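Local coordinates for protein omega-class glutathione S-transferase (Bombyx mori, PDB 3WD6) that binds glutathione and, judged by its family, probably acts as an omega-class glutathione transferase, perhaps also reducing dehydroascorbate at glutathione's expense, at residues F133-I136 and L137-D141; E229-A232 and K233-A237; V198-P202 and S203-L207; Q42-I45 and L46-A50; P175-A178 and D179-W183. One frame throughout, in Å; residues are numbered along the deposited sequence.

Interaction 1. Residues F133-I136 and L137-D141; sequences FIKI and LKFSD
Leu137 turns its CG to the far side from its own backbone N (chi1 -164°), and Ile134 does the same with CG1 (chi1 -175°). The first torsion brings Leu137 CD2 beside the Phe133 ring; the second brings Ile134 CD1 against the aliphatic chain of Lys138. Both are i to i+4 pairs on the last turns of helix 127-138, in the helical half of the glutathione transferase fold. Leu137 and Phe133 point the same way, with Leu137 CD2 3.8 Å from Phe133 CZ. Leu137 also packs on His235 and Tyr238 of helix 228-240, while Trp185 meets the Phe133 ring. Ile134 and Lys138 instead cross obliquely, Ile134 CD1 lying 3.8 Å from Lys138 CE. Here the helix runs out: Phe139 departs from helical backbone angles, yet its N still gives a 2.8 Å hydrogen bond to Lys135 O, which takes a second, weak one from Lys138 N. The Phe139 ring has Lys138 CB 3.7 Å above the centre of one face.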
loop_
_atom_site.group_PDB
_atom_site.type_symbol
_atom_site.label_atom_id
_atom_site.label_comp_id
_atom_site.label_asym_id
_atom_site.label_seq_id
_atom_site.Cartn_x
_atom_site.Cartn_y
_atom_site.Cartn_z
ATOM N N PHE A 133 8.090 -1.482 -10.287
ATOM C CA PHE A 133 8.660 -0.828 -9.103
ATOM C C PHE A 133 9.621 -1.760 -8.364
ATOM O O PHE A 133 10.756 -1.394 -8.087
ATOM C CB PHE A 133 7.550 -0.276 -8.183
ATOM C CG PHE A 133 7.889 -0.299 -6.694
ATOM C CD1 PHE A 133 7.398 -1.308 -5.863
ATOM C CD2 PHE A 133 8.666 0.696 -6.115
ATOM C CE1 PHE A 133 7.678 -1.333 -4.539
ATOM C CE2 PHE A 133 8.939 0.634 -4.754
ATOM C CZ PHE A 133 8.425 -0.405 -3.994
ATOM N N ILE A 134 9.175 -2.976 -8.075
ATOM C CA ILE A 134 10.027 -3.947 -7.400
ATOM C C ILE A 134 11.246 -4.384 -8.244
ATOM O O ILE A 134 12.305 -4.697 -7.690
ATOM C CB ILE A 134 9.214 -5.172 -6.920
ATOM C CG1 ILE A 134 10.100 -6.119 -6.105
ATOM C CG2 ILE A 134 8.591 -5.904 -8.108
ATOM C CD1 ILE A 134 10.646 -5.519 -4.816
ATOM N N LYS A 135 11.109 -4.392 -9.570
ATOM C CA LYS A 135 12.250 -4.699 -10.435
ATOM C C LYS A 135 13.258 -3.566 -10.420
ATOM O O LYS A 135 14.457 -3.793 -10.269
ATOM C CB LYS A 135 11.813 -4.963 -11.874
ATOM C CG LYS A 135 11.582 -6.428 -12.214
ATOM C CD LYS A 135 10.999 -6.573 -13.632
ATOM C CE LYS A 135 10.487 -7.984 -13.875
ATOM N NZ LYS A 135 9.678 -8.463 -12.706
ATOM N N ILE A 136 12.779 -2.340 -10.592
ATOM C CA ILE A 136 13.679 -1.192 -10.608
ATOM C C ILE A 136 14.399 -1.080 -9.277
ATOM O O ILE A 136 15.578 -0.726 -9.205
ATOM C CB ILE A 136 12.911 0.099 -10.866
ATOM C CG1 ILE A 136 12.438 0.124 -12.323
ATOM C CG2 ILE A 136 13.773 1.308 -10.525
ATOM C CD1 ILE A 136 11.853 1.453 -12.767
ATOM N N LEU A 137 13.670 -1.410 -8.223
ATOM C CA LEU A 137 14.185 -1.340 -6.871
ATOM C C LEU A 137 15.258 -2.393 -6.560
ATOM O O LEU A 137 16.263 -2.061 -5.939
ATOM C CB LEU A 137 13.028 -1.451 -5.870
ATOM C CG LEU A 137 13.323 -1.030 -4.434
ATOM C CD1 LEU A 137 13.702 0.438 -4.381
ATOM C CD2 LEU A 137 12.122 -1.319 -3.539
ATOM N N LYS A 138 15.060 -3.643 -6.992
ATOM C CA LYS A 138 15.903 -4.767 -6.531
ATOM C C LYS A 138 16.625 -5.572 -7.618
ATOM O O LYS A 138 17.533 -6.352 -7.310
ATOM C CB LYS A 138 15.087 -5.753 -5.664
ATOM C CG LYS A 138 14.544 -5.181 -4.357
ATOM C CD LYS A 138 14.266 -6.307 -3.355
ATOM C CE LYS A 138 13.364 -5.840 -2.211
ATOM N NZ LYS A 138 13.038 -6.935 -1.245
ATOM N N PHE A 139 16.207 -5.411 -8.874
ATOM C CA PHE A 139 16.790 -6.164 -9.991
ATOM C C PHE A 139 16.921 -5.246 -11.198
ATOM O O PHE A 139 16.646 -5.646 -12.332
ATOM C CB PHE A 139 15.916 -7.383 -10.339
ATOM C CG PHE A 139 15.278 -8.047 -9.130
ATOM C CD1 PHE A 139 16.035 -8.818 -8.250
ATOM C CD2 PHE A 139 13.916 -7.894 -8.876
ATOM C CE1 PHE A 139 15.441 -9.421 -7.133
ATOM C CE2 PHE A 139 13.313 -8.498 -7.762
ATOM C CZ PHE A 139 14.076 -9.259 -6.891
ATOM N N SER A 140 17.362 -4.017 -10.934
ATOM C CA SER A 140 17.221 -2.901 -11.873
ATOM C C SER A 140 17.846 -3.158 -13.235
ATOM O O SER A 140 17.383 -2.637 -14.252
ATOM C CB SER A 140 17.798 -1.612 -11.267
ATOM O OG SER A 140 17.701 -0.531 -12.187
ATOM N N ASP A 141 18.903 -3.958 -13.252
ATOM C CA ASP A 141 19.621 -4.232 -14.491
ATOM C C ASP A 141 18.760 -5.032 -15.468
ATOM O O ASP A 141 18.880 -4.873 -16.687
ATOM C CB ASP A 141 20.938 -4.965 -14.191
ATOM C CG ASP A 141 21.843 -4.171 -13.261
ATOM O OD1 ASP A 141 21.693 -2.929 -13.205
ATOM O OD2 ASP A 141 22.696 -4.786 -12.584
#

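Interaction 2. Residues E229-A232 and K233-A237; sequences EILA and KFHEA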
loop_
_atom_site.group_PDB
_atom_site.type_symbol
_atom_site.label_atom_id
_atom_site.label_comp_id
_atom_site.label_asym_id
_atom_site.label_seq_id
_atom_site.Cartn_x
_atom_site.Cartn_y
_atom_site.Cartn_z
ATOM N N GLU A 229 11.909 12.567 0.570
ATOM C CA GLU A 229 13.347 12.436 0.740
ATOM C C GLU A 229 13.645 11.227 1.619
ATOM O O GLU A 229 14.651 10.547 1.429
ATOM C CB GLU A 229 13.965 13.708 1.335
ATOM C CG GLU A 229 13.651 13.938 2.810
ATOM C CD GLU A 229 12.301 14.597 3.026
ATOM O OE1 GLU A 229 11.469 14.602 2.075
ATOM O OE2 GLU A 229 12.075 15.104 4.154
ATOM N N ILE A 230 12.765 10.940 2.571
ATOM C CA ILE A 230 12.938 9.742 3.390
ATOM C C ILE A 230 12.735 8.470 2.578
ATOM O O ILE A 230 13.451 7.469 2.753
ATOM C CB ILE A 230 11.946 9.698 4.558
ATOM C CG1 ILE A 230 12.136 10.920 5.474
ATOM C CG2 ILE A 230 12.078 8.361 5.299
ATOM C CD1 ILE A 230 13.509 10.975 6.121
ATOM N N LEU A 231 11.736 8.494 1.697
ATOM C CA LEU A 231 11.416 7.307 0.920
ATOM C C LEU A 231 12.554 7.017 -0.062
ATOM O O LEU A 231 12.966 5.871 -0.224
ATOM C CB LEU A 231 10.069 7.484 0.208
ATOM C CG LEU A 231 9.521 6.298 -0.592
ATOM C CD1 LEU A 231 9.362 5.051 0.276
ATOM C CD2 LEU A 231 8.194 6.668 -1.262
ATOM N N ALA A 232 13.063 8.068 -0.704
ATOM C CA ALA A 232 14.222 7.938 -1.580
ATOM C C ALA A 232 15.435 7.401 -0.825
ATOM O O ALA A 232 16.143 6.542 -1.348
ATOM C CB ALA A 232 14.557 9.268 -2.245
ATOM N N LYS A 233 15.680 7.905 0.386
ATOM C CA LYS A 233 16.781 7.378 1.193
ATOM C C LYS A 233 16.580 5.878 1.384
ATOM O O LYS A 233 17.469 5.065 1.087
ATOM C CB LYS A 233 16.857 8.057 2.558
ATOM C CG LYS A 233 18.300 8.232 3.072
ATOM C CD LYS A 233 18.408 8.184 4.608
ATOM C CE LYS A 233 18.663 9.560 5.225
ATOM N NZ LYS A 233 19.537 9.468 6.438
ATOM N N PHE A 234 15.396 5.510 1.864
ATOM C CA PHE A 234 15.083 4.108 2.091
ATOM C C PHE A 234 15.353 3.263 0.844
ATOM O O PHE A 234 16.107 2.287 0.894
ATOM C CB PHE A 234 13.632 3.951 2.550
ATOM C CG PHE A 234 13.275 2.549 2.929
ATOM C CD1 PHE A 234 13.645 2.039 4.174
ATOM C CD2 PHE A 234 12.597 1.730 2.035
ATOM C CE1 PHE A 234 13.333 0.733 4.536
ATOM C CE2 PHE A 234 12.280 0.429 2.381
ATOM C CZ PHE A 234 12.648 -0.074 3.646
ATOM N N HIS A 235 14.730 3.631 -0.271
ATOM C CA HIS A 235 14.942 2.918 -1.528
ATOM C C HIS A 235 16.423 2.786 -1.860
ATOM O O HIS A 235 16.840 1.787 -2.466
ATOM C CB HIS A 235 14.233 3.631 -2.685
ATOM C CG HIS A 235 12.740 3.522 -2.638
ATOM N ND1 HIS A 235 11.913 4.396 -3.314
ATOM C CD2 HIS A 235 11.928 2.640 -2.007
ATOM C CE1 HIS A 235 10.653 4.058 -3.094
ATOM N NE2 HIS A 235 10.632 2.998 -2.305
ATOM N N GLU A 236 17.209 3.797 -1.474
ATOM C CA GLU A 236 18.631 3.810 -1.791
ATOM C C GLU A 236 19.305 2.536 -1.283
ATOM O O GLU A 236 20.046 1.890 -2.027
ATOM C CB GLU A 236 19.321 5.065 -1.246
ATOM C CG GLU A 236 20.712 5.306 -1.819
ATOM C CD GLU A 236 20.723 5.425 -3.352
ATOM O OE1 GLU A 236 20.550 4.392 -4.050
ATOM O OE2 GLU A 236 20.911 6.558 -3.862
ATOM N N ALA A 237 19.022 2.154 -0.039
ATOM C CA ALA A 237 19.589 0.927 0.511
ATOM C C ALA A 237 19.456 -0.246 -0.452
ATOM O O ALA A 237 20.400 -1.007 -0.631
ATOM C CB ALA A 237 18.960 0.580 1.852
#
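Leu231 and His235, one turn apart, supply the side-chain part of this contact, and Lys233 and Ala232 fill in the turn between them. Leu231 CG lies opposite its backbone N (chi1 -176°), which carries the branch point up the helix to the imidazole: Leu231 CG is 3.5 Å from His235 CE1, and Leu231 CD1 is equally near His235 NE2. At the other end of the same ring, Leu231 O lies 3.3 Å above the plane, offset toward the rim. That oxygen also accepts the backbone N-H of His235 at 2.9 Å in an almost perfectly straight bond (179°). The turn belongs to helix 228-240, whose neighbouring residue Phe234 stacks on Tyr37 near the glutathione-binding Cys38. The His235 ring also meets that of Phe192. An alanine at His235 would probably leave a gap beside Leu231 CG and CD1 and take from the Phe192 ring the imidazole it meets. On the exposed flank, Lys233 puts CB 3.5 Å from Ile230 O and then bends repeatedly, its end leading away from the turn. Ala232 contributes chiefly through its backbone, with Ala232 O accepting Glu236 N at 2.9 Å, though this bond is much less straight (137°).

Interaction 3. Residues V198-P202 and S203-L207; sequences VRLEP and SKYSL
Leu200 and Tyr205 meet at about a right angle, the leucine placing CD2 over one face of the phenol ring, 4.1 Å from Tyr205 CD2. Lys204 takes the opposite face: its CG stands 3.8 Å above the ring plane, offset toward the rim, and the ring is held between a leucine methyl on one face and a lysine methylene on the other. The contact is the turn that leads from the loop after helix 177-189 into helix 206-216. Ser203 to Ser206 form a type I beta turn, and Tyr205 sits at the N-cap. A backbone bond closes the approach, Tyr205 N giving its hydrogen to Glu201 O at 2.9 Å. The Glu201 side chain swings forward as well. Its CG lies anti to the backbone N (chi1 -161°), and a bend at the next torsion (chi2 -78°) turns the carboxylate toward the N-H groups of Lys204 and Ser203. Lys204 N to Glu201 OE1 measures 2.7 Å; the bond from Ser203 N to Glu201 OE2 is weak. Tyr205 OH is hydrogen-bonded to Asp156 on helix 145-165. Tyr205 is therefore held at both ends, by its backbone N-H and by its hydroxyl, whereas the exposed carboxylate probably adds a looser hold on the N-H groups of the turn before the helix, one that is uncertain in detail because Glu201 OE1 is modelled too close to Ser203.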
loop_
_atom_site.group_PDB
_atom_site.type_symbol
_atom_site.label_atom_id
_atom_site.label_comp_id
_atom_site.label_asym_id
_atom_site.label_seq_id
_atom_site.Cartn_x
_atom_site.Cartn_y
_atom_site.Cartn_z
ATOM N N VAL A 198 9.928 5.816 -15.730
ATOM C CA VAL A 198 8.771 5.944 -14.849
ATOM C C VAL A 198 8.059 7.287 -15.019
ATOM O O VAL A 198 6.839 7.353 -14.934
ATOM C CB VAL A 198 9.184 5.802 -13.369
ATOM C CG1 VAL A 198 7.953 5.855 -12.459
ATOM C CG2 VAL A 198 9.982 4.521 -13.153
ATOM N N ARG A 199 8.823 8.353 -15.245
ATOM C CA ARG A 199 8.266 9.708 -15.310
ATOM C C ARG A 199 7.060 9.741 -16.247
ATOM O O ARG A 199 7.063 9.095 -17.300
ATOM C CB ARG A 199 9.324 10.723 -15.769
ATOM C CG ARG A 199 9.015 12.173 -15.357
ATOM C CD ARG A 199 9.928 13.207 -16.054
ATOM N NE ARG A 199 9.520 13.473 -17.437
ATOM C CZ ARG A 199 8.729 14.481 -17.818
ATOM N NH1 ARG A 199 8.253 15.344 -16.921
ATOM N NH2 ARG A 199 8.409 14.629 -19.104
ATOM N N LEU A 200 6.034 10.492 -15.867
ATOM C CA LEU A 200 4.811 10.542 -16.651
ATOM C C LEU A 200 4.751 11.787 -17.523
ATOM O O LEU A 200 4.868 12.911 -17.027
ATOM C CB LEU A 200 3.591 10.485 -15.726
ATOM C CG LEU A 200 3.429 9.202 -14.904
ATOM C CD1 LEU A 200 2.126 9.223 -14.113
ATOM C CD2 LEU A 200 3.491 7.977 -15.821
ATOM N N GLU A 201 4.571 11.586 -18.824
ATOM C CA GLU A 201 4.389 12.706 -19.747
ATOM C C GLU A 201 3.083 13.420 -19.386
ATOM O O GLU A 201 2.005 12.824 -19.435
ATOM C CB GLU A 201 4.370 12.210 -21.203
ATOM C CG GLU A 201 4.650 13.291 -22.260
ATOM C CD GLU A 201 3.447 14.208 -22.547
ATOM O OE1 GLU A 201 2.301 13.705 -22.639
ATOM O OE2 GLU A 201 3.655 15.436 -22.690
ATOM N N PRO A 202 3.180 14.703 -19.020
ATOM C CA PRO A 202 2.052 15.450 -18.445
ATOM C C PRO A 202 0.882 15.704 -19.397
ATOM O O PRO A 202 -0.192 16.041 -18.920
ATOM C CB PRO A 202 2.684 16.786 -18.021
ATOM C CG PRO A 202 4.163 16.544 -18.026
ATOM C CD PRO A 202 4.409 15.508 -19.074
ATOM N N SER A 203 1.060 15.581 -20.705
ATOM C CA SER A 203 -0.109 15.682 -21.575
ATOM C C SER A 203 -0.894 14.362 -21.538
ATOM O O SER A 203 -2.097 14.338 -21.192
ATOM C CB SER A 203 0.274 16.077 -23.010
ATOM O OG SER A 203 0.940 15.025 -23.696
ATOM N N LYS A 204 -0.202 13.269 -21.865
ATOM C CA LYS A 204 -0.792 11.933 -21.824
ATOM C C LYS A 204 -1.445 11.601 -20.466
ATOM O O LYS A 204 -2.553 11.052 -20.406
ATOM C CB LYS A 204 0.270 10.885 -22.166
ATOM C CG LYS A 204 -0.308 9.537 -22.606
ATOM C CD LYS A 204 0.769 8.653 -23.251
ATOM C CE LYS A 204 0.130 7.458 -23.964
ATOM N NZ LYS A 204 1.137 6.442 -24.406
ATOM N N TYR A 205 -0.785 11.962 -19.373
ATOM C CA TYR A 205 -1.249 11.503 -18.080
ATOM C C TYR A 205 -1.758 12.613 -17.170
ATOM O O TYR A 205 -1.776 12.466 -15.939
ATOM C CB TYR A 205 -0.172 10.635 -17.407
ATOM C CG TYR A 205 0.067 9.345 -18.167
ATOM C CD1 TYR A 205 -0.865 8.311 -18.126
ATOM C CD2 TYR A 205 1.203 9.170 -18.950
ATOM C CE1 TYR A 205 -0.656 7.124 -18.820
ATOM C CE2 TYR A 205 1.417 7.987 -19.654
ATOM C CZ TYR A 205 0.485 6.968 -19.584
ATOM O OH TYR A 205 0.686 5.792 -20.277
ATOM N N SER A 206 -2.214 13.706 -17.766
ATOM C CA SER A 206 -2.647 14.835 -16.961
ATOM C C SER A 206 -3.810 14.470 -16.027
ATOM O O SER A 206 -3.893 14.966 -14.909
ATOM C CB SER A 206 -3.001 16.047 -17.833
ATOM O OG SER A 206 -4.344 15.983 -18.273
ATOM N N LEU A 207 -4.708 13.605 -16.474
ATOM C CA LEU A 207 -5.832 13.245 -15.626
ATOM C C LEU A 207 -5.339 12.410 -14.444
ATOM O O LEU A 207 -5.773 12.610 -13.303
ATOM C CB LEU A 207 -6.890 12.472 -16.411
ATOM C CG LEU A 207 -8.104 12.106 -15.547
ATOM C CD1 LEU A 207 -8.835 13.371 -15.093
ATOM C CD2 LEU A 207 -9.046 11.156 -16.284
#

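Interaction 4. Residues Q42-I45 and L46-A50; sequences QRTI and LALNA. With EDO (1,2-ethanediol), chain H.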
loop_
_atom_site.group_PDB
_atom_site.type_symbol
_atom_site.label_atom_id
_atom_site.label_comp_id
_atom_site.label_asym_id
_atom_site.label_seq_id
_atom_site.Cartn_x
_atom_site.Cartn_y
_atom_site.Cartn_z
ATOM N N GLN A 42 0.443 -1.170 3.572
ATOM C CA GLN A 42 -0.172 0.167 3.487
ATOM C C GLN A 42 -1.671 0.100 3.131
ATOM O O GLN A 42 -2.478 0.914 3.605
ATOM C CB GLN A 42 0.565 1.071 2.494
ATOM C CG GLN A 42 0.080 2.517 2.527
ATOM C CD GLN A 42 0.838 3.420 1.558
ATOM O OE1 GLN A 42 1.718 2.949 0.810
ATOM N NE2 GLN A 42 0.492 4.723 1.552
ATOM N N ARG A 43 -2.033 -0.873 2.297
ATOM C CA ARG A 43 -3.437 -1.123 1.975
ATOM C C ARG A 43 -4.276 -1.262 3.231
ATOM O O ARG A 43 -5.387 -0.712 3.311
ATOM C CB ARG A 43 -3.573 -2.400 1.140
ATOM C CG ARG A 43 -3.120 -2.249 -0.271
ATOM C CD ARG A 43 -3.010 -3.591 -0.904
ATOM N NE ARG A 43 -3.023 -3.503 -2.360
ATOM C CZ ARG A 43 -2.912 -4.550 -3.164
ATOM N NH1 ARG A 43 -2.753 -5.774 -2.640
ATOM N NH2 ARG A 43 -2.969 -4.368 -4.485
ATOM N N THR A 44 -3.755 -2.003 4.208
ATOM C CA THR A 44 -4.506 -2.262 5.430
ATOM C C THR A 44 -4.625 -0.976 6.262
ATOM O O THR A 44 -5.705 -0.652 6.763
ATOM C CB THR A 44 -3.865 -3.411 6.231
ATOM O OG1 THR A 44 -3.830 -4.603 5.421
ATOM C CG2 THR A 44 -4.649 -3.673 7.517
ATOM N N ILE A 45 -3.518 -0.240 6.404
ATOM C CA ILE A 45 -3.525 1.085 7.063
ATOM C C ILE A 45 -4.532 2.063 6.433
ATOM O O ILE A 45 -5.314 2.717 7.142
ATOM C CB ILE A 45 -2.135 1.761 6.969
ATOM C CG1 ILE A 45 -1.021 0.813 7.448
ATOM C CG2 ILE A 45 -2.130 3.083 7.709
ATOM C CD1 ILE A 45 -1.169 0.398 8.899
ATOM N N LEU A 46 -4.495 2.187 5.107
ATOM C CA LEU A 46 -5.394 3.107 4.416
ATOM C C LEU A 46 -6.834 2.764 4.759
ATOM O O LEU A 46 -7.612 3.630 5.154
ATOM C CB LEU A 46 -5.205 3.033 2.889
ATOM C CG LEU A 46 -3.844 3.510 2.372
ATOM C CD1 LEU A 46 -3.737 3.271 0.885
ATOM C CD2 LEU A 46 -3.608 4.999 2.726
ATOM N N ALA A 47 -7.174 1.488 4.607
ATOM C CA ALA A 47 -8.525 1.042 4.867
ATOM C C ALA A 47 -8.911 1.404 6.297
ATOM O O ALA A 47 -9.951 2.054 6.534
ATOM C CB ALA A 47 -8.657 -0.472 4.608
ATOM N N LEU A 48 -8.074 1.006 7.252
ATOM C CA LEU A 48 -8.356 1.302 8.659
ATOM C C LEU A 48 -8.496 2.808 8.897
ATOM O O LEU A 48 -9.405 3.246 9.631
ATOM C CB LEU A 48 -7.280 0.720 9.565
ATOM C CG LEU A 48 -7.204 -0.803 9.628
ATOM C CD1 LEU A 48 -5.890 -1.204 10.253
ATOM C CD2 LEU A 48 -8.350 -1.365 10.432
ATOM N N ASN A 49 -7.609 3.604 8.289
ATOM C CA ASN A 49 -7.724 5.061 8.416
ATOM C C ASN A 49 -9.037 5.591 7.866
ATOM O O ASN A 49 -9.754 6.324 8.543
ATOM C CB ASN A 49 -6.571 5.778 7.714
ATOM C CG ASN A 49 -5.236 5.579 8.420
ATOM O OD1 ASN A 49 -5.155 4.916 9.465
ATOM N ND2 ASN A 49 -4.174 6.150 7.844
ATOM N N ALA A 50 -9.347 5.231 6.625
ATOM C CA ALA A 50 -10.515 5.787 5.958
ATOM C C ALA A 50 -11.803 5.455 6.730
ATOM O O ALA A 50 -12.741 6.287 6.810
ATOM C CB ALA A 50 -10.592 5.287 4.515
HETATM C C1 EDO H . -7.917 6.243 12.179
HETATM O O1 EDO H . -8.419 4.892 12.031
HETATM C C2 EDO H . -6.487 6.238 12.739
HETATM O O2 EDO H . -5.711 7.333 12.215
#
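Asn49 folds its side chain back along the preceding turn, over the carbonyl of Ile45. CB lies 3.4 Å from Ile45 O, and CG comes closer still, at 3.1 Å from that oxygen, because it stands beside the backbone N (chi1 -70°). At the tip, ND2 rests 3.7 Å from Ile45 CG2 and gives a hydrogen bond to Ala220 O. OD1 lies 3.2 Å from Ile45 O, two acceptors side by side, and has Tyr55 OH as its hydrogen-bonding partner. Ile45 O itself accepts Asn49 N at 2.7 Å. This turn is part of helix 39-51, the connection between strands 31-34 and 56-60 in the beta-alpha-beta unit of the thioredoxin-like domain. A leucine in place of Asn49 would probably leave Tyr55 OH and Ala220 O without these partners. Two other i to i+4 pairs meet through carbon atoms: Thr44 CG2 lies 3.9 Å from Leu48 CD1, the two side chains pointing the same way, and Gln42 CG is 4.1 Å from Leu46 CG. Arg43, close to the bound glutathione, gives NE to Met181 O and NH1 to Ser92 OG, a residue that binds glutathione. A 1,2-ethanediol, probably from the crystallisation liquor, places O1 3.1 Å from Leu48 O.

Interaction 5. Residues P175-A178 and D179-W183; sequences PGYA and DYMIW
Hydrogen bonds fix the start of this helix: Gly176 N points at Asp179 OD2, 2.9 Å away, in a nearly straight bond (170°) that meets the carboxylate oxygen on its anti side. Asp179 OD2 also accepts Asp171 N, and OD1 accepts Leu170 N, so this buried carboxylate ties the start to the preceding loop. Backbone bonds follow, with Tyr180 N to Gly176 O at 2.7 Å. These residues open helix 177-189 with the aspartate half of the N-capping box known from glutathione transferases; the N-cap glycine has no side chain to return the bond. Of the CH-pi contacts, Pro175 with Tyr180 spans the cap as a hydrophobic staple, Pro175 CB lying over the ring face, 4.0 Å from the Tyr180 centroid. The second is more central: Met181 CG stands 3.6 Å from the centroid of the Tyr177 ring, 3° off its normal. A bend at chi2 (-57°) folds the methionine back across that face, Met181 SD making a more distant Met-aromatic contact, 4.8 Å from the Tyr177 centroid.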
loop_
_atom_site.group_PDB
_atom_site.type_symbol
_atom_site.label_atom_id
_atom_site.label_comp_id
_atom_site.label_asym_id
_atom_site.label_seq_id
_atom_site.Cartn_x
_atom_site.Cartn_y
_atom_site.Cartn_z
ATOM N N PRO A 175 -12.367 8.503 -2.067
ATOM C CA PRO A 175 -11.633 7.303 -2.509
ATOM C C PRO A 175 -12.227 6.041 -1.876
ATOM O O PRO A 175 -12.681 6.067 -0.727
ATOM C CB PRO A 175 -10.211 7.509 -1.950
ATOM C CG PRO A 175 -10.181 8.907 -1.355
ATOM C CD PRO A 175 -11.619 9.274 -1.057
ATOM N N GLY A 176 -12.227 4.947 -2.624
ATOM C CA GLY A 176 -12.721 3.689 -2.116
ATOM C C GLY A 176 -11.688 2.587 -2.282
ATOM O O GLY A 176 -10.473 2.857 -2.313
ATOM N N TYR A 177 -12.168 1.351 -2.413
ATOM C CA TYR A 177 -11.306 0.177 -2.401
ATOM C C TYR A 177 -10.306 0.241 -3.546
ATOM O O TYR A 177 -9.102 0.063 -3.343
ATOM C CB TYR A 177 -12.182 -1.056 -2.530
ATOM C CG TYR A 177 -11.479 -2.379 -2.679
ATOM C CD1 TYR A 177 -11.071 -2.837 -3.933
ATOM C CD2 TYR A 177 -11.285 -3.212 -1.581
ATOM C CE1 TYR A 177 -10.476 -4.091 -4.088
ATOM C CE2 TYR A 177 -10.688 -4.467 -1.723
ATOM C CZ TYR A 177 -10.287 -4.904 -2.979
ATOM O OH TYR A 177 -9.677 -6.149 -3.121
ATOM N N ALA A 178 -10.826 0.499 -4.742
ATOM C CA ALA A 178 -10.012 0.557 -5.943
ATOM C C ALA A 178 -8.926 1.628 -5.766
ATOM O O ALA A 178 -7.735 1.377 -6.012
ATOM C CB ALA A 178 -10.887 0.853 -7.150
ATOM N N ASP A 179 -9.331 2.812 -5.317
ATOM C CA ASP A 179 -8.360 3.866 -5.081
ATOM C C ASP A 179 -7.334 3.449 -4.036
ATOM O O ASP A 179 -6.132 3.477 -4.295
ATOM C CB ASP A 179 -9.048 5.150 -4.641
ATOM C CG ASP A 179 -10.113 5.607 -5.621
ATOM O OD1 ASP A 179 -9.749 6.193 -6.680
ATOM O OD2 ASP A 179 -11.319 5.392 -5.311
ATOM N N TYR A 180 -7.802 3.063 -2.856
ATOM C CA TYR A 180 -6.882 2.777 -1.760
ATOM C C TYR A 180 -5.975 1.596 -2.054
ATOM O O TYR A 180 -4.815 1.586 -1.617
ATOM C CB TYR A 180 -7.628 2.528 -0.450
ATOM C CG TYR A 180 -8.186 3.792 0.173
ATOM C CD1 TYR A 180 -7.415 4.964 0.239
ATOM C CD2 TYR A 180 -9.492 3.830 0.670
ATOM C CE1 TYR A 180 -7.926 6.136 0.802
ATOM C CE2 TYR A 180 -10.014 4.995 1.229
ATOM C CZ TYR A 180 -9.224 6.147 1.299
ATOM O OH TYR A 180 -9.729 7.292 1.877
ATOM N N MET A 181 -6.489 0.599 -2.777
ATOM C CA MET A 181 -5.738 -0.656 -2.941
ATOM C C MET A 181 -4.623 -0.525 -3.993
ATOM O O MET A 181 -3.686 -1.338 -4.028
ATOM C CB MET A 181 -6.662 -1.846 -3.244
ATOM C CG MET A 181 -7.608 -2.213 -2.104
ATOM S SD MET A 181 -6.757 -2.575 -0.549
ATOM C CE MET A 181 -6.876 -0.991 0.301
ATOM N N ILE A 182 -4.707 0.508 -4.829
ATOM C CA ILE A 182 -3.631 0.752 -5.774
ATOM C C ILE A 182 -2.764 1.924 -5.313
ATOM O O ILE A 182 -1.621 2.092 -5.768
ATOM C CB ILE A 182 -4.158 0.978 -7.225
ATOM C CG1 ILE A 182 -4.822 2.349 -7.385
ATOM C CG2 ILE A 182 -5.133 -0.137 -7.623
ATOM C CD1 ILE A 182 -5.521 2.537 -8.759
ATOM N N TRP A 183 -3.296 2.730 -4.394
ATOM C CA TRP A 183 -2.615 3.962 -3.999
ATOM C C TRP A 183 -1.110 3.817 -3.650
ATOM O O TRP A 183 -0.297 4.663 -4.028
ATOM C CB TRP A 183 -3.343 4.667 -2.837
ATOM C CG TRP A 183 -2.467 5.755 -2.318
ATOM C CD1 TRP A 183 -1.780 5.778 -1.132
ATOM C CD2 TRP A 183 -2.102 6.941 -3.019
ATOM N NE1 TRP A 183 -1.033 6.937 -1.037
ATOM C CE2 TRP A 183 -1.207 7.662 -2.190
ATOM C CE3 TRP A 183 -2.459 7.479 -4.260
ATOM C CZ2 TRP A 183 -0.659 8.894 -2.569
ATOM C CZ3 TRP A 183 -1.915 8.705 -4.637
ATOM C CH2 TRP A 183 -1.018 9.397 -3.792
#

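Overall arrangement
Five short-range contacts show how near neighbours in sequence pack differently at a helix middle, a helix end and a turn. Interactions 4 and 5 are fully buried, their centres 10 Å apart, and join the two domains: besides the bond between Arg43 and Met181, Tyr180 packs on Leu46 and Ala50. Interactions 1 and 2 are partly buried and touch through Leu137 and His235, the end of one helix against the middle of another. Interaction 3, the most peripheral, meets interaction 1 through Val198 and Ile136. Chemistry follows position: amide and capping bonds with ring-face contacts in the core, aliphatic and aromatic contacts flanked by lysines in interactions 1 and 2, and in interaction 3 a buried leucine-tyrosine pair beneath an exposed turn with a glutamate.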